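Local coordinates for protein leucine aminopeptidase (Legionella pneumophila, PDB 5GNE) that probably removes amino acids from the N-termini of peptides as a zinc-dependent aminopeptidase of the M28 family, at residues E214-R228 and T362-N375. Sequence-based numbering, arbitrary orientation.
Sequences EMARVVFSSNFELNR and TKLGLAFIVELGLN. With SO4 (sulfate ion), chain E.
The side chain of Met215 fits as a knob into the hole formed by Thr362, Gly365, Leu366 and Ile369. Its chain is straight through chi2 and then bends at chi3 (65°), which lays SD and CE over the bare backbone of Gly365: CE lies 3.5 Å from Gly365 CA and also meets Ile369 CD1. One turn on, Val218 directs CG1 at Leu366 CD1 (3.7 Å), while Leu366 CD2 reaches back to Met215 O. The axes of 214-221 and 362-373 approach to 9.8 Å and cross at -49°.

Beyond helix 214-221 the chain follows the C-terminal end of its partner. Leu226 splits its methyls: CD1 touches Ile369 CG2, and CD2 lies 3.6 Å from Gly373 CA. Phe224 presents its ring edge to Val370 CG2, CZ being 4.0 Å away. Polar contacts gather at the C-terminal end of helix 362-373: Asn227 N donates to Gly373 O (2.9 Å, 155°), and Arg228 NE bonds weakly to Leu372 O. Extended from CG to NE, Arg228 carries NH1 and NH2 to two oxygens of a sulfate probably taken up from the crystallisation liquor; NH1 also hydrogen-bonds to Glu184 O.

Helices 202-221 and 355-373 thus pack beside the mixed sheet, as in the M28 alpha/beta fold.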
ATOM      1  N   GLU A 214      -5.362   1.463 -13.479  1.00 39.21           N
ATOM      2  CA  GLU A 214      -6.644   1.438 -14.189  1.00 40.47           C
ATOM      3  C   GLU A 214      -7.681   2.397 -13.575  1.00 41.51           C
ATOM      4  O   GLU A 214      -8.457   3.050 -14.295  1.00 43.47           O
ATOM      5  CB  GLU A 214      -7.204   0.013 -14.253  1.00 40.25           C
ATOM      6  CG  GLU A 214      -8.501  -0.134 -15.061  1.00 46.65           C
ATOM      7  CD  GLU A 214      -8.424   0.407 -16.496  1.00 53.35           C
ATOM      8  OE1 GLU A 214      -7.306   0.614 -17.021  1.00 61.58           O
ATOM      9  OE2 GLU A 214      -9.497   0.608 -17.110  1.00 54.20           O
ATOM     10  N   MET A 215      -7.735   2.438 -12.253  1.00 38.28           N
ATOM     11  CA  MET A 215      -8.618   3.389 -11.570  1.00 42.21           C
ATOM     12  C   MET A 215      -8.335   4.818 -12.026  1.00 41.03           C
ATOM     13  O   MET A 215      -9.250   5.554 -12.423  1.00 43.56           O
ATOM     14  CB  MET A 215      -8.445   3.269 -10.074  1.00 38.13           C
ATOM     15  CG  MET A 215      -9.177   2.059  -9.500  1.00 35.82           C
ATOM     16  SD  MET A 215      -8.541   1.760  -7.848  1.00 57.50           S
ATOM     17  CE  MET A 215      -9.099   3.270  -7.062  1.00 49.24           C
ATOM     18  N   ALA A 216      -7.053   5.174 -12.051  1.00 40.48           N
ATOM     19  CA  ALA A 216      -6.624   6.497 -12.523  1.00 45.42           C
ATOM     20  C   ALA A 216      -7.055   6.731 -13.961  1.00 41.14           C
ATOM     21  O   ALA A 216      -7.508   7.812 -14.316  1.00 47.42           O
ATOM     22  CB  ALA A 216      -5.108   6.667 -12.395  1.00 44.76           C
ATOM     23  N   ARG A 217      -6.913   5.723 -14.795  1.00 42.18           N
ATOM     24  CA  ARG A 217      -7.222   5.914 -16.192  1.00 49.80           C
ATOM     25  C   ARG A 217      -8.722   6.033 -16.439  1.00 54.87           C
ATOM     26  O   ARG A 217      -9.165   6.875 -17.218  1.00 56.90           O
ATOM     27  CB  ARG A 217      -6.693   4.735 -16.995  1.00 55.43           C
ATOM     28  CG  ARG A 217      -6.911   4.852 -18.504  1.00 63.74           C
ATOM     29  CD  ARG A 217      -6.674   3.508 -19.205  1.00 53.74           C
ATOM     30  NE  ARG A 217      -7.820   2.627 -18.997  1.00 59.69           N
ATOM     31  CZ  ARG A 217      -9.013   2.814 -19.560  1.00 54.94           C
ATOM     32  NH1 ARG A 217      -9.202   3.831 -20.388  1.00 49.06           N
ATOM     33  NH2 ARG A 217     -10.013   1.977 -19.305  1.00 58.79           N
ATOM     34  N   VAL A 218      -9.506   5.206 -15.761  1.00 48.85           N
ATOM     35  CA  VAL A 218     -10.952   5.377 -15.776  1.00 48.39           C
ATOM     36  C   VAL A 218     -11.384   6.780 -15.334  1.00 51.94           C
ATOM     37  O   VAL A 218     -12.159   7.440 -16.026  1.00 60.94           O
ATOM     38  CB  VAL A 218     -11.634   4.313 -14.914  1.00 47.75           C
ATOM     39  CG1 VAL A 218     -13.110   4.638 -14.749  1.00 39.69           C
ATOM     40  CG2 VAL A 218     -11.454   2.951 -15.572  1.00 38.69           C
ATOM     41  N   VAL A 219     -10.840   7.251 -14.219  1.00 47.59           N
ATOM     42  CA  VAL A 219     -11.115   8.606 -13.744  1.00 46.50           C
ATOM     43  C   VAL A 219     -10.760   9.685 -14.792  1.00 58.90           C
ATOM     44  O   VAL A 219     -11.529  10.617 -14.997  1.00 57.43           O
ATOM     45  CB  VAL A 219     -10.347   8.899 -12.433  1.00 42.94           C
ATOM     46  CG1 VAL A 219     -10.344  10.382 -12.137  1.00 43.75           C
ATOM     47  CG2 VAL A 219     -10.950   8.118 -11.259  1.00 37.27           C
ATOM     48  N   PHE A 220      -9.642   9.536 -15.499  1.00 59.67           N
ATOM     49  CA  PHE A 220      -9.280  10.509 -16.539  1.00 55.03           C
ATOM     50  C   PHE A 220     -10.294  10.509 -17.682  1.00 64.32           C
ATOM     51  O   PHE A 220     -10.601  11.559 -18.259  1.00 59.93           O
ATOM     52  CB  PHE A 220      -7.880  10.246 -17.123  1.00 51.57           C
ATOM     53  CG  PHE A 220      -6.736  10.772 -16.284  1.00 46.12           C
ATOM     54  CD1 PHE A 220      -6.634  12.108 -16.000  1.00 51.52           C
ATOM     55  CD2 PHE A 220      -5.730   9.934 -15.844  1.00 57.86           C
ATOM     56  CE1 PHE A 220      -5.576  12.594 -15.245  1.00 60.38           C
ATOM     57  CE2 PHE A 220      -4.668  10.416 -15.093  1.00 45.93           C
ATOM     58  CZ  PHE A 220      -4.589  11.738 -14.797  1.00 50.43           C
ATOM     59  N   SER A 221     -10.793   9.329 -18.024  1.00 64.45           N
ATOM     60  CA  SER A 221     -11.743   9.196 -19.124  1.00 69.63           C
ATOM     61  C   SER A 221     -13.196   9.433 -18.680  1.00 65.47           C
ATOM     62  O   SER A 221     -14.096   9.459 -19.505  1.00 74.42           O
ATOM     63  CB  SER A 221     -11.600   7.828 -19.782  1.00 68.24           C
ATOM     64  OG  SER A 221     -11.843   6.813 -18.836  1.00 83.09           O
ATOM     65  N   SER A 222     -13.421   9.574 -17.378  1.00 67.56           N
ATOM     66  CA  SER A 222     -14.748   9.929 -16.848  1.00 69.02           C
ATOM     67  C   SER A 222     -15.355  11.228 -17.418  1.00 66.69           C
ATOM     68  O   SER A 222     -14.636  12.123 -17.859  1.00 69.10           O
ATOM     69  CB  SER A 222     -14.662  10.049 -15.314  1.00 59.28           C
ATOM     70  OG  SER A 222     -15.785  10.716 -14.726  1.00 48.65           O
ATOM     71  N   ASN A 223     -16.689  11.304 -17.412  1.00 61.41           N
ATOM     72  CA  ASN A 223     -17.420  12.472 -17.917  1.00 66.60           C
ATOM     73  C   ASN A 223     -17.737  13.469 -16.796  1.00 70.14           C
ATOM     74  O   ASN A 223     -18.207  14.574 -17.050  1.00 79.07           O
ATOM     75  CB  ASN A 223     -18.711  12.051 -18.626  1.00 69.01           C
ATOM     76  CG  ASN A 223     -18.508  11.809 -20.110  1.00 91.51           C
ATOM     77  OD1 ASN A 223     -18.577  10.672 -20.584  1.00100.00           O
ATOM     78  ND2 ASN A 223     -18.257  12.884 -20.857  1.00 97.15           N
ATOM     79  N   PHE A 224     -17.539  13.043 -15.556  1.00 57.69           N
ATOM     80  CA  PHE A 224     -17.723  13.920 -14.410  1.00 57.87           C
ATOM     81  C   PHE A 224     -16.399  14.076 -13.656  1.00 60.62           C
ATOM     82  O   PHE A 224     -15.502  13.234 -13.720  1.00 57.50           O
ATOM     83  CB  PHE A 224     -18.838  13.417 -13.484  1.00 56.41           C
ATOM     84  CG  PHE A 224     -18.639  12.001 -12.995  1.00 75.13           C
ATOM     85  CD1 PHE A 224     -17.881  11.737 -11.857  1.00 66.36           C
ATOM     86  CD2 PHE A 224     -19.200  10.931 -13.688  1.00 70.05           C
ATOM     87  CE1 PHE A 224     -17.695  10.448 -11.421  1.00 54.65           C
ATOM     88  CE2 PHE A 224     -19.021   9.641 -13.248  1.00 65.63           C
ATOM     89  CZ  PHE A 224     -18.267   9.402 -12.116  1.00 68.82           C
ATOM     90  N   GLU A 225     -16.265  15.206 -12.993  1.00 63.61           N
ATOM     91  CA  GLU A 225     -15.107  15.485 -12.172  1.00 60.56           C
ATOM     92  C   GLU A 225     -15.429  15.073 -10.739  1.00 52.13           C
ATOM     93  O   GLU A 225     -16.581  14.791 -10.417  1.00 51.79           O
ATOM     94  CB  GLU A 225     -14.732  16.952 -12.264  1.00 57.90           C
ATOM     95  CG  GLU A 225     -14.089  17.294 -13.591  1.00 56.60           C
ATOM     96  CD  GLU A 225     -13.059  18.381 -13.457  1.00 57.10           C
ATOM     97  OE1 GLU A 225     -12.988  18.983 -12.370  1.00 67.19           O
ATOM     98  OE2 GLU A 225     -12.314  18.628 -14.418  1.00 63.80           O
ATOM     99  N   LEU A 226     -14.415  14.979  -9.895  1.00 43.39           N
ATOM    100  CA  LEU A 226     -14.674  14.699  -8.488  1.00 46.41           C
ATOM    101  C   LEU A 226     -14.633  16.019  -7.743  1.00 49.66           C
ATOM    102  O   LEU A 226     -14.071  16.980  -8.242  1.00 46.36           O
ATOM    103  CB  LEU A 226     -13.631  13.739  -7.960  1.00 51.06           C
ATOM    104  CG  LEU A 226     -13.993  12.364  -8.530  1.00 59.72           C
ATOM    105  CD1 LEU A 226     -12.824  11.454  -8.393  1.00 59.84           C
ATOM    106  CD2 LEU A 226     -15.217  11.761  -7.851  1.00 48.71           C
ATOM    107  N   ASN A 227     -15.210  16.074  -6.548  1.00 49.24           N
ATOM    108  CA  ASN A 227     -15.146  17.286  -5.756  1.00 40.98           C
ATOM    109  C   ASN A 227     -13.998  17.319  -4.751  1.00 51.35           C
ATOM    110  O   ASN A 227     -13.909  18.243  -3.949  1.00 47.91           O
ATOM    111  CB  ASN A 227     -16.470  17.489  -5.017  1.00 40.35           C
ATOM    112  CG  ASN A 227     -17.642  17.704  -5.952  1.00 47.15           C
ATOM    113  OD1 ASN A 227     -17.500  18.265  -7.042  1.00 55.84           O
ATOM    114  ND2 ASN A 227     -18.815  17.282  -5.523  1.00 59.56           N
ATOM    115  N   ARG A 228     -13.115  16.323  -4.813  1.00 51.36           N
ATOM    116  CA  ARG A 228     -11.964  16.230  -3.914  1.00 47.41           C
ATOM    117  C   ARG A 228     -10.779  15.844  -4.762  1.00 46.22           C
ATOM    118  O   ARG A 228     -10.963  15.148  -5.748  1.00 52.14           O
ATOM    119  CB  ARG A 228     -12.152  15.142  -2.868  1.00 47.50           C
ATOM    120  CG  ARG A 228     -13.504  15.102  -2.250  1.00 47.59           C
ATOM    121  CD  ARG A 228     -13.626  13.953  -1.239  1.00 40.22           C
ATOM    122  NE  ARG A 228     -14.683  14.316  -0.305  1.00 60.26           N
ATOM    123  CZ  ARG A 228     -14.573  15.270   0.610  1.00 49.15           C
ATOM    124  NH1 ARG A 228     -13.439  15.931   0.760  1.00 47.00           N
ATOM    125  NH2 ARG A 228     -15.593  15.539   1.385  1.00 60.77           N
ATOM    126  N   THR A 362     -10.691  -3.292  -8.964  1.00 39.51           N
ATOM    127  CA  THR A 362     -10.877  -2.030  -9.684  1.00 45.26           C
ATOM    128  C   THR A 362     -12.278  -1.468  -9.507  1.00 43.26           C
ATOM    129  O   THR A 362     -12.438  -0.272  -9.252  1.00 42.16           O
ATOM    130  CB  THR A 362     -10.581  -2.186 -11.199  1.00 38.17           C
ATOM    131  OG1 THR A 362      -9.307  -2.807 -11.340  1.00 38.46           O
ATOM    132  CG2 THR A 362     -10.530  -0.847 -11.889  1.00 33.46           C
ATOM    133  N   LYS A 363     -13.288  -2.336  -9.588  1.00 48.33           N
ATOM    134  CA  LYS A 363     -14.653  -1.899  -9.314  1.00 40.36           C
ATOM    135  C   LYS A 363     -14.741  -1.290  -7.924  1.00 39.81           C
ATOM    136  O   LYS A 363     -15.229  -0.158  -7.763  1.00 41.95           O
ATOM    137  CB  LYS A 363     -15.640  -3.047  -9.450  1.00 40.26           C
ATOM    138  CG  LYS A 363     -15.921  -3.439 -10.888  1.00 50.75           C
ATOM    139  CD  LYS A 363     -16.877  -4.622 -11.013  1.00 49.56           C
ATOM    140  CE  LYS A 363     -17.262  -4.812 -12.481  1.00 49.01           C
ATOM    141  NZ  LYS A 363     -17.924  -6.088 -12.767  1.00 57.43           N
ATOM    142  N   LEU A 364     -14.244  -2.024  -6.930  1.00 37.30           N
ATOM    143  CA  LEU A 364     -14.295  -1.552  -5.559  1.00 39.81           C
ATOM    144  C   LEU A 364     -13.656  -0.192  -5.404  1.00 40.50           C
ATOM    145  O   LEU A 364     -14.272   0.717  -4.891  1.00 42.63           O
ATOM    146  CB  LEU A 364     -13.612  -2.545  -4.628  1.00 42.56           C
ATOM    147  CG  LEU A 364     -13.552  -2.058  -3.180  1.00 47.09           C
ATOM    148  CD1 LEU A 364     -14.940  -1.814  -2.632  1.00 38.52           C
ATOM    149  CD2 LEU A 364     -12.809  -3.085  -2.331  1.00 51.28           C
ATOM    150  N   GLY A 365     -12.430  -0.056  -5.900  1.00 45.59           N
ATOM    151  CA  GLY A 365     -11.731   1.214  -5.931  1.00 36.90           C
ATOM    152  C   GLY A 365     -12.515   2.365  -6.537  1.00 40.12           C
ATOM    153  O   GLY A 365     -12.532   3.485  -5.994  1.00 41.27           O
ATOM    154  N   LEU A 366     -13.178   2.107  -7.658  1.00 37.74           N
ATOM    155  CA  LEU A 366     -13.904   3.174  -8.346  1.00 31.33           C
ATOM    156  C   LEU A 366     -15.175   3.576  -7.593  1.00 36.00           C
ATOM    157  O   LEU A 366     -15.491   4.755  -7.514  1.00 47.22           O
ATOM    158  CB  LEU A 366     -14.216   2.752  -9.775  1.00 31.92           C
ATOM    159  CG  LEU A 366     -12.985   2.773 -10.696  1.00 36.40           C
ATOM    160  CD1 LEU A 366     -13.229   2.147 -12.071  1.00 35.62           C
ATOM    161  CD2 LEU A 366     -12.477   4.179 -10.868  1.00 32.99           C
ATOM    162  N   ALA A 367     -15.910   2.610  -7.041  1.00 41.09           N
ATOM    163  CA  ALA A 367     -17.055   2.924  -6.172  1.00 36.49           C
ATOM    164  C   ALA A 367     -16.594   3.758  -4.954  1.00 42.31           C
ATOM    165  O   ALA A 367     -17.227   4.759  -4.554  1.00 34.92           O
ATOM    166  CB  ALA A 367     -17.739   1.660  -5.727  1.00 34.33           C
ATOM    167  N   PHE A 368     -15.483   3.323  -4.369  1.00 36.89           N
ATOM    168  CA  PHE A 368     -14.828   4.052  -3.296  1.00 36.90           C
ATOM    169  C   PHE A 368     -14.576   5.507  -3.692  1.00 43.05           C
ATOM    170  O   PHE A 368     -14.992   6.434  -3.006  1.00 47.19           O
ATOM    171  CB  PHE A 368     -13.535   3.329  -2.947  1.00 41.25           C
ATOM    172  CG  PHE A 368     -12.860   3.821  -1.707  1.00 43.84           C
ATOM    173  CD1 PHE A 368     -13.297   3.426  -0.450  1.00 44.99           C
ATOM    174  CD2 PHE A 368     -11.718   4.608  -1.805  1.00 33.65           C
ATOM    175  CE1 PHE A 368     -12.627   3.864   0.699  1.00 43.81           C
ATOM    176  CE2 PHE A 368     -11.053   5.046  -0.679  1.00 37.33           C
ATOM    177  CZ  PHE A 368     -11.503   4.668   0.577  1.00 43.77           C
ATOM    178  N   ILE A 369     -13.920   5.693  -4.830  1.00 44.43           N
ATOM    179  CA  ILE A 369     -13.617   7.022  -5.330  1.00 38.08           C
ATOM    180  C   ILE A 369     -14.879   7.842  -5.638  1.00 39.30           C
ATOM    181  O   ILE A 369     -14.947   9.023  -5.329  1.00 39.92           O
ATOM    182  CB  ILE A 369     -12.742   6.943  -6.577  1.00 42.77           C
ATOM    183  CG1 ILE A 369     -11.319   6.531  -6.205  1.00 37.13           C
ATOM    184  CG2 ILE A 369     -12.663   8.280  -7.267  1.00 44.65           C
ATOM    185  CD1 ILE A 369     -10.462   6.365  -7.417  1.00 36.88           C
ATOM    186  N   VAL A 370     -15.899   7.227  -6.222  1.00 38.27           N
ATOM    187  CA  VAL A 370     -17.097   7.994  -6.567  1.00 36.64           C
ATOM    188  C   VAL A 370     -17.878   8.367  -5.314  1.00 44.64           C
ATOM    189  O   VAL A 370     -18.268   9.523  -5.129  1.00 53.05           O
ATOM    190  CB  VAL A 370     -18.025   7.222  -7.541  1.00 41.65           C
ATOM    191  CG1 VAL A 370     -19.371   7.913  -7.669  1.00 42.48           C
ATOM    192  CG2 VAL A 370     -17.374   7.109  -8.904  1.00 33.33           C
ATOM    193  N   GLU A 371     -18.154   7.400  -4.455  1.00 44.10           N
ATOM    194  CA  GLU A 371     -19.024   7.713  -3.342  1.00 49.98           C
ATOM    195  C   GLU A 371     -18.363   8.640  -2.311  1.00 53.91           C
ATOM    196  O   GLU A 371     -19.056   9.447  -1.676  1.00 49.42           O
ATOM    197  CB  GLU A 371     -19.550   6.443  -2.707  1.00 37.93           C
ATOM    198  CG  GLU A 371     -20.363   5.615  -3.708  1.00 41.68           C
ATOM    199  CD  GLU A 371     -21.729   6.211  -4.016  1.00 48.27           C
ATOM    200  OE1 GLU A 371     -22.055   7.283  -3.481  1.00 49.13           O
ATOM    201  OE2 GLU A 371     -22.505   5.599  -4.777  1.00 49.14           O
ATOM    202  N   LEU A 372     -17.044   8.557  -2.157  1.00 41.67           N
ATOM    203  CA  LEU A 372     -16.341   9.555  -1.344  1.00 39.20           C
ATOM    204  C   LEU A 372     -16.094  10.858  -2.131  1.00 46.39           C
ATOM    205  O   LEU A 372     -16.214  11.964  -1.583  1.00 40.28           O
ATOM    206  CB  LEU A 372     -15.023   8.984  -0.836  1.00 31.97           C
ATOM    207  CG  LEU A 372     -15.124   7.947   0.284  1.00 44.66           C
ATOM    208  CD1 LEU A 372     -13.768   7.388   0.614  1.00 37.50           C
ATOM    209  CD2 LEU A 372     -15.690   8.612   1.515  1.00 41.54           C
ATOM    210  N   GLY A 373     -15.748  10.714  -3.413  1.00 41.96           N
ATOM    211  CA  GLY A 373     -15.368  11.820  -4.278  1.00 39.30           C
ATOM    212  C   GLY A 373     -16.477  12.820  -4.555  1.00 50.94           C
ATOM    213  O   GLY A 373     -16.223  13.991  -4.818  1.00 50.97           O
ATOM    214  N   LEU A 374     -17.714  12.340  -4.498  1.00 53.64           N
ATOM    215  CA  LEU A 374     -18.879  13.184  -4.679  1.00 51.44           C
ATOM    216  C   LEU A 374     -19.835  13.208  -3.433  1.00 55.99           C
ATOM    217  O   LEU A 374     -20.918  13.777  -3.487  1.00 60.17           O
ATOM    218  CB  LEU A 374     -19.630  12.673  -5.912  1.00 38.07           C
ATOM    219  CG  LEU A 374     -18.987  12.310  -7.243  1.00 48.40           C
ATOM    220  CD1 LEU A 374     -19.995  11.593  -8.149  1.00 43.99           C
ATOM    221  CD2 LEU A 374     -18.527  13.597  -7.922  1.00 41.14           C
ATOM    222  N   ASN A 375     -19.393  12.653  -2.306  1.00 64.71           N
ATOM    223  CA  ASN A 375     -20.132  12.660  -1.013  1.00 63.64           C
ATOM    224  C   ASN A 375     -21.618  12.264  -1.063  1.00 58.17           C
ATOM    225  O   ASN A 375     -21.956  11.074  -1.094  1.00 53.66           O
ATOM    226  CB  ASN A 375     -20.032  14.025  -0.357  1.00 71.48           C
ATOM    227  CG  ASN A 375     -18.625  14.532  -0.295  1.00 75.03           C
ATOM    228  OD1 ASN A 375     -17.908  14.580  -1.299  1.00 68.30           O
ATOM    229  ND2 ASN A 375     -18.218  14.929   0.896  1.00 84.18           N
TER
HETATM  230  S   SO4 E 403     -14.516  18.139   3.590  1.00116.65           S
HETATM  231  O1  SO4 E 403     -15.364  18.815   2.606  1.00114.73           O
HETATM  232  O2  SO4 E 403     -15.101  16.854   3.983  1.00110.36           O
HETATM  233  O3  SO4 E 403     -13.188  17.929   3.026  1.00112.24           O
HETATM  234  O4  SO4 E 403     -14.387  19.000   4.763  1.00127.82           O